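Long-range contacts in probable zinc protease PqqL (Escherichia coli, PDB 6OFT), which probably cleaves peptides in the periplasm as a zinc-dependent M16-family metalloendopeptidase, of which this chain is the first half: residues 28-32 with 203-207; 42-47 with 165-171; 239-245 with 428-434; 286-290 with 348-352. One frame throughout, in Å; residues are numbered along the deposited sequence.

Overall arrangement
Contacts 1 and 2 belong to the part with the predicted zinc site, H54, H58 and E134, with E57 as the predicted proton acceptor. Contact 2 is nested inside the loop closed by contact 1, and their centres are 35 Å apart. Contact 2 lies close to that site: the side chain of P171 is about 5 Å from that of H54. Contact 3 pairs two strands of the second sheet. Contact 4, nested inside its loop, sets helix 271-296 against the turn between two later helices; their centres are 24 Å apart. Contacts 2 and 3 come within about 8 Å at their nearest atoms. Contacts 1 and 3 lie on opposite sides of the chain's centre, 46 Å between centres.

Contact 1: 28-32 with 203-207; sequences PKDQV and VVGDI
D206 and V32 bury the most surface here. The carboxylate of D206 reaches the backbone of the type II turn P28-Q31. Its OD2 accepts the N-H of D30 at 2.8 Å through the anti lone pair, nearly straight (169°). With chi1 at -153° the D206 carboxylate swings away from its N and over to the turn. The N-H of D206 goes to Q31 O, also at 2.8 Å. V32 and G205 form an antiparallel non-hydrogen-bonded pair, CA atoms 4.0 Å apart. G205's backbone angles and the nearby Q31 O suit a residue with no side chain. CG2 of V32 packs on V203 CG1 at 3.8 Å and more loosely on I207 CG2. This joins the start of strand 31-38 to the end of strand 199-205 in the six-stranded sheet, and helix 209-220 covers V203 and I207. The carboxylates of D30 and D206 lie side by side with planes 16° apart, D30 OD1 being 3.6 Å from D206 OD2. A water donates to D30 OD1 and to D206 O. Two like charges this close probably repel. The D30 N-H, the water and K29, its NZ 5.5 Å from D206 OD2 without contact, are likely to offset part of this.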
loop_
_atom_site.group_PDB
_atom_site.type_symbol
_atom_site.label_atom_id
_atom_site.label_comp_id
_atom_site.label_asym_id
_atom_site.label_seq_id
_atom_site.Cartn_x
_atom_site.Cartn_y
_atom_site.Cartn_z
ATOM N N PRO A 28 -6.611 -21.557 5.241
ATOM C CA PRO A 28 -7.264 -22.878 5.228
ATOM C C PRO A 28 -6.313 -24.025 4.916
ATOM O O PRO A 28 -5.289 -23.840 4.252
ATOM C CB PRO A 28 -8.366 -22.719 4.161
ATOM C CG PRO A 28 -7.892 -21.651 3.257
ATOM C CD PRO A 28 -6.934 -20.778 4.031
ATOM N N LYS A 29 -6.654 -25.218 5.419
ATOM C CA LYS A 29 -5.871 -26.423 5.201
ATOM C C LYS A 29 -5.880 -26.774 3.719
ATOM O O LYS A 29 -6.890 -26.564 3.043
ATOM C CB LYS A 29 -6.482 -27.595 5.995
ATOM C CG LYS A 29 -5.475 -28.397 6.803
ATOM C CD LYS A 29 -5.255 -27.820 8.204
ATOM C CE LYS A 29 -4.168 -28.548 8.961
ATOM N NZ LYS A 29 -3.718 -27.772 10.150
ATOM N N ASP A 30 -4.766 -27.341 3.231
ATOM C CA ASP A 30 -4.577 -27.811 1.853
ATOM C C ASP A 30 -4.769 -26.724 0.800
ATOM O O ASP A 30 -5.107 -27.031 -0.343
ATOM C CB ASP A 30 -5.461 -29.040 1.548
ATOM C CG ASP A 30 -5.266 -30.171 2.520
ATOM O OD1 ASP A 30 -4.093 -30.513 2.805
ATOM O OD2 ASP A 30 -6.287 -30.721 2.999
ATOM N N GLN A 31 -4.509 -25.466 1.176
ATOM C CA GLN A 31 -4.580 -24.334 0.276
ATOM C C GLN A 31 -3.196 -23.708 0.169
ATOM O O GLN A 31 -2.449 -23.704 1.140
ATOM C CB GLN A 31 -5.621 -23.296 0.740
ATOM C CG GLN A 31 -6.011 -22.278 -0.366
ATOM C CD GLN A 31 -6.910 -22.830 -1.459
ATOM O OE1 GLN A 31 -7.475 -23.920 -1.358
ATOM N NE2 GLN A 31 -7.085 -22.073 -2.528
ATOM N N VAL A 32 -2.855 -23.207 -1.029
ATOM C CA VAL A 32 -1.592 -22.531 -1.309
ATOM C C VAL A 32 -1.823 -21.338 -2.241
ATOM O O VAL A 32 -2.669 -21.394 -3.127
ATOM C CB VAL A 32 -0.516 -23.512 -1.871
ATOM C CG1 VAL A 32 -0.873 -24.005 -3.277
ATOM C CG2 VAL A 32 0.878 -22.886 -1.852
ATOM N N VAL A 203 5.487 -18.534 -2.423
ATOM C CA VAL A 203 4.670 -19.718 -2.091
ATOM C C VAL A 203 4.225 -19.582 -0.625
ATOM O O VAL A 203 5.068 -19.592 0.256
ATOM C CB VAL A 203 5.458 -21.049 -2.348
ATOM C CG1 VAL A 203 4.649 -22.281 -1.942
ATOM C CG2 VAL A 203 5.912 -21.167 -3.802
ATOM N N VAL A 204 2.912 -19.420 -0.364
ATOM C CA VAL A 204 2.389 -19.287 1.010
ATOM C C VAL A 204 1.230 -20.268 1.150
ATOM O O VAL A 204 0.224 -20.157 0.443
ATOM C CB VAL A 204 1.963 -17.833 1.413
ATOM C CG1 VAL A 204 1.600 -17.756 2.907
ATOM C CG2 VAL A 204 3.049 -16.808 1.088
ATOM N N GLY A 205 1.366 -21.218 2.062
ATOM C CA GLY A 205 0.298 -22.181 2.224
ATOM C C GLY A 205 0.752 -23.525 2.708
ATOM O O GLY A 205 1.892 -23.692 3.149
ATOM N N ASP A 206 -0.178 -24.488 2.629
ATOM C CA ASP A 206 -0.076 -25.836 3.179
ATOM C C ASP A 206 0.725 -26.822 2.332
ATOM O O ASP A 206 0.196 -27.815 1.843
ATOM C CB ASP A 206 -1.491 -26.361 3.472
ATOM C CG ASP A 206 -1.524 -27.382 4.581
ATOM O OD1 ASP A 206 -0.466 -27.602 5.222
ATOM O OD2 ASP A 206 -2.598 -27.959 4.815
ATOM N N ILE A 207 2.030 -26.585 2.244
ATOM C CA ILE A 207 2.971 -27.405 1.476
ATOM C C ILE A 207 4.297 -27.531 2.261
ATOM O O ILE A 207 4.722 -26.564 2.903
ATOM C CB ILE A 207 3.137 -26.786 0.047
ATOM C CG1 ILE A 207 3.971 -27.690 -0.883
ATOM C CG2 ILE A 207 3.683 -25.329 0.095
ATOM C CD1 ILE A 207 3.768 -27.412 -2.361
HETATM O O HOH W 1 -1.429 -29.964 2.293
#

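Contact 2: 42-47 with 165-171; sequences SLQEED and RNLDREP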
loop_
_atom_site.group_PDB
_atom_site.type_symbol
_atom_site.label_atom_id
_atom_site.label_comp_id
_atom_site.label_asym_id
_atom_site.label_seq_id
_atom_site.Cartn_x
_atom_site.Cartn_y
_atom_site.Cartn_z
ATOM N N SER A 42 4.495 0.734 -13.295
ATOM C CA SER A 42 4.383 1.893 -14.179
ATOM C C SER A 42 5.500 2.922 -14.013
ATOM O O SER A 42 5.734 3.662 -14.956
ATOM C CB SER A 42 3.029 2.569 -13.998
ATOM O OG SER A 42 2.885 2.980 -12.649
ATOM N N LEU A 43 6.170 3.007 -12.825
ATOM C CA LEU A 43 7.224 4.024 -12.624
ATOM C C LEU A 43 8.314 3.973 -13.699
ATOM O O LEU A 43 8.798 5.016 -14.134
ATOM C CB LEU A 43 7.883 3.949 -11.229
ATOM C CG LEU A 43 7.044 4.251 -9.976
ATOM C CD1 LEU A 43 7.835 3.996 -8.734
ATOM C CD2 LEU A 43 6.523 5.658 -9.956
ATOM N N GLN A 44 8.691 2.756 -14.125
ATOM C CA GLN A 44 9.781 2.525 -15.081
ATOM C C GLN A 44 9.455 2.797 -16.536
ATOM O O GLN A 44 10.372 2.780 -17.361
ATOM C CB GLN A 44 10.330 1.106 -14.928
ATOM C CG GLN A 44 10.829 0.790 -13.522
ATOM C CD GLN A 44 11.910 1.718 -13.010
ATOM O OE1 GLN A 44 12.809 2.143 -13.739
ATOM N NE2 GLN A 44 11.845 2.040 -11.726
ATOM N N GLU A 45 8.176 3.057 -16.861
ATOM C CA GLU A 45 7.734 3.332 -18.228
ATOM C C GLU A 45 8.371 4.602 -18.790
ATOM O O GLU A 45 8.460 5.619 -18.093
ATOM C CB GLU A 45 6.210 3.498 -18.277
ATOM C CG GLU A 45 5.400 2.247 -17.966
ATOM C CD GLU A 45 3.915 2.497 -17.779
ATOM O OE1 GLU A 45 3.508 3.672 -17.628
ATOM O OE2 GLU A 45 3.149 1.507 -17.795
ATOM N N GLU A 46 8.774 4.555 -20.074
ATOM C CA GLU A 46 9.301 5.726 -20.778
ATOM C C GLU A 46 8.103 6.613 -21.148
ATOM O O GLU A 46 6.959 6.151 -21.066
ATOM C CB GLU A 46 10.094 5.302 -22.033
ATOM C CG GLU A 46 11.407 4.577 -21.745
ATOM C CD GLU A 46 12.398 5.251 -20.809
ATOM O OE1 GLU A 46 12.507 6.499 -20.829
ATOM O OE2 GLU A 46 13.076 4.517 -20.054
ATOM N N ASP A 47 8.350 7.885 -21.545
ATOM C CA ASP A 47 7.299 8.847 -21.925
ATOM C C ASP A 47 6.332 8.337 -23.017
ATOM O O ASP A 47 5.174 8.746 -23.056
ATOM C CB ASP A 47 7.921 10.201 -22.332
ATOM C CG ASP A 47 8.552 10.995 -21.189
ATOM O OD1 ASP A 47 8.483 10.530 -20.021
ATOM O OD2 ASP A 47 9.111 12.084 -21.461
ATOM N N ARG A 165 7.717 10.733 -8.917
ATOM C CA ARG A 165 7.639 10.156 -10.266
ATOM C C ARG A 165 6.200 9.569 -10.453
ATOM O O ARG A 165 5.672 9.569 -11.567
ATOM C CB ARG A 165 8.740 9.090 -10.452
ATOM C CG ARG A 165 8.627 8.220 -11.697
ATOM C CD ARG A 165 8.914 8.934 -13.001
ATOM N NE ARG A 165 9.179 7.939 -14.032
ATOM C CZ ARG A 165 9.774 8.185 -15.192
ATOM N NH1 ARG A 165 10.156 9.419 -15.503
ATOM N NH2 ARG A 165 10.006 7.200 -16.044
ATOM N N ASN A 166 5.576 9.124 -9.330
ATOM C CA ASN A 166 4.211 8.590 -9.215
ATOM C C ASN A 166 3.175 9.537 -9.813
ATOM O O ASN A 166 2.181 9.071 -10.384
ATOM C CB ASN A 166 3.868 8.326 -7.731
ATOM C CG ASN A 166 4.816 7.359 -7.073
ATOM O OD1 ASN A 166 5.993 7.651 -6.888
ATOM N ND2 ASN A 166 4.335 6.172 -6.726
ATOM N N LEU A 167 3.400 10.868 -9.681
ATOM C CA LEU A 167 2.491 11.881 -10.223
ATOM C C LEU A 167 2.319 11.702 -11.751
ATOM O O LEU A 167 1.209 11.752 -12.259
ATOM C CB LEU A 167 2.998 13.303 -9.869
ATOM C CG LEU A 167 2.203 14.523 -10.429
ATOM C CD1 LEU A 167 0.845 14.688 -9.720
ATOM C CD2 LEU A 167 3.022 15.815 -10.301
ATOM N N ASP A 168 3.410 11.440 -12.456
ATOM C CA ASP A 168 3.431 11.287 -13.913
ATOM C C ASP A 168 3.243 9.840 -14.423
ATOM O O ASP A 168 3.332 9.609 -15.637
ATOM C CB ASP A 168 4.773 11.847 -14.426
ATOM C CG ASP A 168 4.947 13.324 -14.113
ATOM O OD1 ASP A 168 4.180 14.138 -14.660
ATOM O OD2 ASP A 168 5.845 13.660 -13.307
ATOM N N ARG A 169 3.027 8.876 -13.507
ATOM C CA ARG A 169 2.972 7.455 -13.848
ATOM C C ARG A 169 1.802 6.663 -13.236
ATOM O O ARG A 169 2.019 5.557 -12.731
ATOM C CB ARG A 169 4.318 6.779 -13.500
ATOM C CG ARG A 169 5.525 7.240 -14.343
ATOM C CD ARG A 169 5.317 6.941 -15.827
ATOM N NE ARG A 169 6.465 7.301 -16.660
ATOM C CZ ARG A 169 6.660 8.502 -17.194
ATOM N NH1 ARG A 169 5.805 9.489 -16.954
ATOM N NH2 ARG A 169 7.716 8.728 -17.963
ATOM N N GLU A 170 0.557 7.161 -13.374
ATOM C CA GLU A 170 -0.629 6.417 -12.912
ATOM C C GLU A 170 -0.696 5.088 -13.728
ATOM O O GLU A 170 -0.534 5.129 -14.956
ATOM C CB GLU A 170 -1.907 7.241 -13.113
ATOM C CG GLU A 170 -3.015 6.888 -12.137
ATOM C CD GLU A 170 -4.428 7.199 -12.602
ATOM O OE1 GLU A 170 -4.604 8.116 -13.438
ATOM O OE2 GLU A 170 -5.365 6.521 -12.124
ATOM N N PRO A 171 -0.850 3.909 -13.068
ATOM C CA PRO A 171 -0.769 2.626 -13.806
ATOM C C PRO A 171 -1.656 2.461 -15.054
ATOM O O PRO A 171 -1.182 1.872 -16.021
ATOM C CB PRO A 171 -1.091 1.581 -12.735
ATOM C CG PRO A 171 -0.638 2.216 -11.457
ATOM C CD PRO A 171 -0.962 3.681 -11.606
HETATM O O HOH W 2 1.060 0.522 -16.398
HETATM O O HOH W 3 1.708 5.648 -16.535
HETATM O O HOH W 4 11.696 8.191 -18.030
#
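The loop between strand 31-38 and helix 52-59, the helix of the predicted zinc ligands H54 and H58, is held by two arginines of segment 165-171. R165 grips L43 O side-on with NE at 2.9 Å and NH2 at 3.1 Å. The oxygen lies in the guanidinium plane. R169 grips E45 O in the same side-on way, with NE at 3.0 Å and NH2 at 3.2 Å, both coming from one face of the carbonyl plane. The R169 chain bends at chi2 (-61°), which turns its guanidinium along the loop. There NH2 also forms a salt bridge with D47 OD1 at 2.8 Å, the carboxylate standing steeply to the guanidinium (78°). NH1 of R169 turns back to D168 O. This is the M16 domain with the predicted zinc site, where H54, E57 and H58 belong to the inverted HXXEH motif of the family. E45 ties the loop to helix 52-59: its carboxylate accepts from the backbone N of G51 and A53. Two waters link the same carboxylate to E170 O and P171 O. Replacing R169 with a leucine would probably leave E45 O and D47 without their cationic partner and set the loop freer to move. S42 OG donates to R169 O at 2.7 Å. L43 CD2 rests against N166, 3.6 Å from its backbone N.

Contact 3: 239-245 with 428-434; sequences ENHLRFN and QDAFWEQ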
loop_
_atom_site.group_PDB
_atom_site.type_symbol
_atom_site.label_atom_id
_atom_site.label_comp_id
_atom_site.label_asym_id
_atom_site.label_seq_id
_atom_site.Cartn_x
_atom_site.Cartn_y
_atom_site.Cartn_z
ATOM N N GLU A 239 8.071 19.975 -0.925
ATOM C CA GLU A 239 7.422 21.164 -1.479
ATOM C C GLU A 239 7.097 22.013 -0.254
ATOM O O GLU A 239 6.081 21.789 0.408
ATOM C CB GLU A 239 6.160 20.821 -2.273
ATOM C CG GLU A 239 5.618 22.057 -2.973
ATOM C CD GLU A 239 4.609 21.721 -4.036
ATOM O OE1 GLU A 239 3.398 21.765 -3.727
ATOM O OE2 GLU A 239 5.027 21.381 -5.167
ATOM N N ASN A 240 8.009 22.940 0.077
ATOM C CA ASN A 240 7.963 23.807 1.254
ATOM C C ASN A 240 6.996 24.981 1.090
ATOM O O ASN A 240 7.386 26.148 1.138
ATOM C CB ASN A 240 9.384 24.247 1.623
ATOM C CG ASN A 240 10.251 23.037 1.897
ATOM O OD1 ASN A 240 9.793 22.033 2.450
ATOM N ND2 ASN A 240 11.495 23.075 1.470
ATOM N N HIS A 241 5.717 24.634 0.920
ATOM C CA HIS A 241 4.606 25.545 0.702
ATOM C C HIS A 241 3.355 24.924 1.276
ATOM O O HIS A 241 3.124 23.723 1.104
ATOM C CB HIS A 241 4.387 25.775 -0.810
ATOM C CG HIS A 241 5.503 26.516 -1.482
ATOM N ND1 HIS A 241 6.356 25.884 -2.382
ATOM C CD2 HIS A 241 5.878 27.811 -1.359
ATOM C CE1 HIS A 241 7.217 26.813 -2.768
ATOM N NE2 HIS A 241 6.969 27.987 -2.181
ATOM N N LEU A 242 2.580 25.729 1.952
ATOM C CA LEU A 242 1.292 25.295 2.525
ATOM C C LEU A 242 0.209 25.450 1.455
ATOM O O LEU A 242 0.042 26.566 0.982
ATOM C CB LEU A 242 0.978 26.178 3.728
ATOM C CG LEU A 242 -0.321 25.843 4.448
ATOM C CD1 LEU A 242 -0.316 24.402 4.923
ATOM C CD2 LEU A 242 -0.586 26.806 5.591
ATOM N N ARG A 243 -0.500 24.398 1.129
ATOM C CA ARG A 243 -1.551 24.439 0.116
ATOM C C ARG A 243 -2.928 24.251 0.705
ATOM O O ARG A 243 -3.060 23.829 1.854
ATOM C CB ARG A 243 -1.295 23.413 -1.001
ATOM C CG ARG A 243 -0.042 23.667 -1.803
ATOM C CD ARG A 243 0.659 22.349 -1.967
ATOM N NE ARG A 243 1.750 22.219 -1.026
ATOM C CZ ARG A 243 2.298 21.067 -0.649
ATOM N NH1 ARG A 243 1.845 19.919 -1.132
ATOM N NH2 ARG A 243 3.293 21.057 0.218
ATOM N N PHE A 244 -3.964 24.588 -0.079
ATOM C CA PHE A 244 -5.355 24.502 0.365
ATOM C C PHE A 244 -6.208 23.938 -0.745
ATOM O O PHE A 244 -6.058 24.354 -1.891
ATOM C CB PHE A 244 -5.885 25.898 0.763
ATOM C CG PHE A 244 -5.259 26.485 2.005
ATOM C CD1 PHE A 244 -4.077 27.215 1.930
ATOM C CD2 PHE A 244 -5.876 26.350 3.242
ATOM C CE1 PHE A 244 -3.484 27.735 3.076
ATOM C CE2 PHE A 244 -5.293 26.891 4.393
ATOM C CZ PHE A 244 -4.100 27.581 4.301
ATOM N N ASN A 245 -7.121 23.021 -0.409
ATOM C CA ASN A 245 -8.022 22.413 -1.395
ATOM C C ASN A 245 -9.414 22.149 -0.834
ATOM O O ASN A 245 -9.566 21.839 0.345
ATOM C CB ASN A 245 -7.442 21.079 -1.908
ATOM C CG ASN A 245 -8.091 20.585 -3.184
ATOM O OD1 ASN A 245 -8.696 21.342 -3.931
ATOM N ND2 ASN A 245 -7.988 19.306 -3.458
ATOM N N GLN A 428 6.949 22.288 6.560
ATOM C CA GLN A 428 6.405 23.218 5.549
ATOM C C GLN A 428 5.671 22.492 4.399
ATOM O O GLN A 428 4.950 23.134 3.636
ATOM C CB GLN A 428 7.535 24.068 4.955
ATOM C CG GLN A 428 8.410 24.797 5.962
ATOM C CD GLN A 428 9.581 25.422 5.254
ATOM O OE1 GLN A 428 9.501 26.544 4.754
ATOM N NE2 GLN A 428 10.691 24.702 5.180
ATOM N N ASP A 429 5.871 21.173 4.264
ATOM C CA ASP A 429 5.232 20.404 3.213
ATOM C C ASP A 429 3.893 19.888 3.713
ATOM O O ASP A 429 3.767 18.763 4.187
ATOM C CB ASP A 429 6.182 19.321 2.644
ATOM C CG ASP A 429 5.741 18.705 1.338
ATOM O OD1 ASP A 429 6.607 18.138 0.629
ATOM O OD2 ASP A 429 4.519 18.767 1.024
ATOM N N ALA A 430 2.922 20.770 3.589
ATOM C CA ALA A 430 1.575 20.511 4.122
ATOM C C ALA A 430 0.432 21.065 3.273
ATOM O O ALA A 430 0.696 21.953 2.494
ATOM C CB ALA A 430 1.463 21.026 5.527
ATOM N N PHE A 431 -0.767 20.527 3.464
ATOM C CA PHE A 431 -1.951 21.048 2.802
ATOM C C PHE A 431 -3.222 20.801 3.614
ATOM O O PHE A 431 -3.380 19.735 4.219
ATOM C CB PHE A 431 -2.088 20.565 1.338
ATOM C CG PHE A 431 -2.391 19.103 1.109
ATOM C CD1 PHE A 431 -1.361 18.188 0.880
ATOM C CD2 PHE A 431 -3.706 18.650 1.037
ATOM C CE1 PHE A 431 -1.645 16.845 0.611
ATOM C CE2 PHE A 431 -3.989 17.300 0.792
ATOM C CZ PHE A 431 -2.958 16.412 0.558
ATOM N N TRP A 432 -4.083 21.800 3.621
ATOM C CA TRP A 432 -5.424 21.749 4.247
ATOM C C TRP A 432 -6.416 21.246 3.210
ATOM O O TRP A 432 -6.324 21.662 2.085
ATOM C CB TRP A 432 -5.859 23.118 4.761
ATOM C CG TRP A 432 -5.192 23.493 6.037
ATOM C CD1 TRP A 432 -4.099 24.274 6.173
ATOM C CD2 TRP A 432 -5.555 23.069 7.355
ATOM N NE1 TRP A 432 -3.766 24.372 7.483
ATOM C CE2 TRP A 432 -4.631 23.643 8.236
ATOM C CE3 TRP A 432 -6.571 22.274 7.877
ATOM C CZ2 TRP A 432 -4.686 23.445 9.609
ATOM C CZ3 TRP A 432 -6.627 22.081 9.229
ATOM C CH2 TRP A 432 -5.690 22.647 10.086
ATOM N N GLU A 433 -7.325 20.399 3.602
ATOM C CA GLU A 433 -8.313 19.895 2.671
ATOM C C GLU A 433 -9.698 19.767 3.290
ATOM O O GLU A 433 -9.846 19.212 4.371
ATOM C CB GLU A 433 -7.849 18.544 2.114
ATOM C CG GLU A 433 -8.741 17.966 1.032
ATOM C CD GLU A 433 -8.486 16.486 0.876
ATOM O OE1 GLU A 433 -7.580 16.127 0.093
ATOM O OE2 GLU A 433 -9.158 15.689 1.567
ATOM N N GLN A 434 -10.708 20.245 2.569
ATOM C CA GLN A 434 -12.100 20.111 2.964
ATOM C C GLN A 434 -12.845 19.328 1.911
ATOM O O GLN A 434 -12.566 19.473 0.726
ATOM C CB GLN A 434 -12.768 21.468 3.201
ATOM C CG GLN A 434 -12.464 22.023 4.593
ATOM C CD GLN A 434 -12.800 23.478 4.721
ATOM O OE1 GLN A 434 -13.660 23.875 5.507
ATOM N NE2 GLN A 434 -12.116 24.310 3.966
HETATM O O HOH W 5 -9.591 23.602 2.642
HETATM O O HOH W 6 -6.437 17.732 -1.718
#
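R243 starts with CG anti to its carbonyl carbon (chi1 -64°) and then bends at chi2 and chi3, which folds its guanidinium back toward the start of its own segment. D429 holds CG anti to the backbone N (chi1 -166°), so that its carboxylate comes to meet it. R243 NH2 gives D429 OD2 a salt-bridge bond of 2.7 Å, nearly straight at 175°, in the guanidinium plane but from above the carboxylate plane. The other oxygen, D429 OD1, accepts E239 N at 2.8 Å. NE and NH2 of R243 also grip H241 O side-on. E239 OE1 lies over one guanidinium face and A430 O over the opposite one. Beyond this cluster strands 242-245 and 430-434 run parallel. R243 N donates to A430 O at 3.0 Å, W432 N to R243 O at 2.9 Å, N245 N to W432 O and Q434 N to N245 O. Strand 242-248, beside 430-436, is an outermost strand of the five-stranded sheet within this chain. F244 and W432 point the same way, their rings near parallel but slid apart, with F244 CE2 3.4 Å from W432 CD1; helix 448-459 covers both. The amides of N240 and Q428 stack with near-parallel planes. D429 OD2 also meets R262 in a salt bridge. One carboxylate therefore serves two arginines, and that pairing probably keeps D429 ionised in its buried place.

Contact 4: 286-290 with 348-352; sequences LFNQR and HGFSA
The ring of F350 turns one face to L286 and meets the guanidinium of R290 obliquely. CB of L286 sits over that face in a CH-pi contact, 3.7 Å from the ring centroid and 18° off the ring normal. CD1 of L286 follows across the same ring, 3.8 Å from F350 CD2. F350 points toward helix 271-296 with CG anti to its carbonyl carbon (chi1 -59°), which lays the ring against this helix. The guanidinium of R290 is inclined at 57° to the ring, and F350 CE1 lies over one of its faces. R290 NH2 is 3.4 Å from F350 CD1. The same NH2 donates to G349 O at 2.8 Å, in the carbonyl plane and on a lone pair. A water donates to G349 O and accepts from R290 NH1, closing a second path to the same oxygen. E354 forms a salt bridge with R290 NH2. An alanine in place of F350 is likely to open a gap beneath L286 and deprive the R290 guanidinium of the ring against its face. G349 leaves helix 331-348 with positive phi. S351 is the N-cap of helix 352-371, and E354 accepts its backbone N-H, consistent with a capping box. This is a short link between two helices, packed on helix 271-296 in the region assigned to the M16 inactive-domain family.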
loop_
_atom_site.group_PDB
_atom_site.type_symbol
_atom_site.label_atom_id
_atom_site.label_comp_id
_atom_site.label_asym_id
_atom_site.label_seq_id
_atom_site.Cartn_x
_atom_site.Cartn_y
_atom_site.Cartn_z
ATOM N N LEU A 286 -2.252 7.830 19.258
ATOM C CA LEU A 286 -2.556 8.696 20.399
ATOM C C LEU A 286 -3.581 9.770 20.023
ATOM O O LEU A 286 -4.510 10.016 20.794
ATOM C CB LEU A 286 -1.273 9.300 20.974
ATOM C CG LEU A 286 -0.399 8.368 21.830
ATOM C CD1 LEU A 286 1.019 8.870 21.875
ATOM C CD2 LEU A 286 -0.940 8.233 23.247
ATOM N N PHE A 287 -3.452 10.351 18.805
ATOM C CA PHE A 287 -4.397 11.333 18.276
ATOM C C PHE A 287 -5.792 10.682 18.201
ATOM O O PHE A 287 -6.756 11.251 18.702
ATOM C CB PHE A 287 -3.958 11.808 16.876
ATOM C CG PHE A 287 -4.877 12.850 16.282
ATOM C CD1 PHE A 287 -6.023 12.476 15.578
ATOM C CD2 PHE A 287 -4.603 14.204 16.428
ATOM C CE1 PHE A 287 -6.867 13.439 15.023
ATOM C CE2 PHE A 287 -5.457 15.168 15.881
ATOM C CZ PHE A 287 -6.578 14.776 15.182
ATOM N N ASN A 288 -5.872 9.486 17.571
ATOM C CA ASN A 288 -7.087 8.678 17.399
ATOM C C ASN A 288 -7.743 8.379 18.729
ATOM O O ASN A 288 -8.954 8.548 18.860
ATOM C CB ASN A 288 -6.768 7.366 16.649
ATOM C CG ASN A 288 -6.450 7.598 15.197
ATOM O OD1 ASN A 288 -6.727 8.669 14.675
ATOM N ND2 ASN A 288 -5.867 6.609 14.507
ATOM N N GLN A 289 -6.931 7.929 19.707
ATOM C CA GLN A 289 -7.327 7.598 21.079
ATOM C C GLN A 289 -7.989 8.818 21.727
ATOM O O GLN A 289 -9.150 8.720 22.119
ATOM C CB GLN A 289 -6.100 7.097 21.884
ATOM C CG GLN A 289 -6.356 6.787 23.362
ATOM C CD GLN A 289 -5.216 6.029 24.008
ATOM O OE1 GLN A 289 -4.369 6.597 24.708
ATOM N NE2 GLN A 289 -5.181 4.716 23.805
ATOM N N ARG A 290 -7.299 9.981 21.751
ATOM C CA ARG A 290 -7.841 11.207 22.343
ATOM C C ARG A 290 -9.153 11.640 21.718
ATOM O O ARG A 290 -10.097 11.883 22.457
ATOM C CB ARG A 290 -6.828 12.356 22.356
ATOM C CG ARG A 290 -7.134 13.317 23.499
ATOM C CD ARG A 290 -6.149 14.437 23.595
ATOM N NE ARG A 290 -4.947 14.044 24.323
ATOM C CZ ARG A 290 -3.902 14.840 24.488
ATOM N NH1 ARG A 290 -3.917 16.073 24.000
ATOM N NH2 ARG A 290 -2.836 14.414 25.145
ATOM N N HIS A 348 0.658 20.689 25.337
ATOM C CA HIS A 348 0.895 19.750 26.446
ATOM C C HIS A 348 1.322 18.325 26.062
ATOM O O HIS A 348 1.632 17.540 26.958
ATOM C CB HIS A 348 -0.348 19.685 27.352
ATOM C CG HIS A 348 -0.800 21.030 27.821
ATOM N ND1 HIS A 348 -0.178 21.668 28.873
ATOM C CD2 HIS A 348 -1.755 21.844 27.316
ATOM C CE1 HIS A 348 -0.785 22.836 28.991
ATOM N NE2 HIS A 348 -1.731 22.990 28.065
ATOM N N GLY A 349 1.339 18.007 24.768
ATOM C CA GLY A 349 1.718 16.687 24.278
ATOM C C GLY A 349 0.836 15.577 24.809
ATOM O O GLY A 349 -0.372 15.763 24.990
ATOM N N PHE A 350 1.441 14.425 25.091
ATOM C CA PHE A 350 0.705 13.279 25.622
ATOM C C PHE A 350 1.188 12.948 27.007
ATOM O O PHE A 350 2.350 13.190 27.315
ATOM C CB PHE A 350 0.802 12.070 24.667
ATOM C CG PHE A 350 0.256 12.369 23.289
ATOM C CD1 PHE A 350 -1.117 12.383 23.053
ATOM C CD2 PHE A 350 1.107 12.672 22.236
ATOM C CE1 PHE A 350 -1.625 12.692 21.789
ATOM C CE2 PHE A 350 0.598 12.971 20.968
ATOM C CZ PHE A 350 -0.762 12.959 20.750
ATOM N N SER A 351 0.299 12.430 27.863
ATOM C CA SER A 351 0.678 12.081 29.237
ATOM C C SER A 351 1.333 10.712 29.266
ATOM O O SER A 351 1.168 9.937 28.323
ATOM C CB SER A 351 -0.543 12.086 30.151
ATOM O OG SER A 351 -1.427 11.027 29.829
ATOM N N ALA A 352 2.042 10.406 30.364
ATOM C CA ALA A 352 2.683 9.113 30.597
ATOM C C ALA A 352 1.630 7.982 30.628
ATOM O O ALA A 352 1.905 6.905 30.115
ATOM C CB ALA A 352 3.470 9.146 31.900
HETATM O O HOH W 7 -2.072 17.857 25.050
#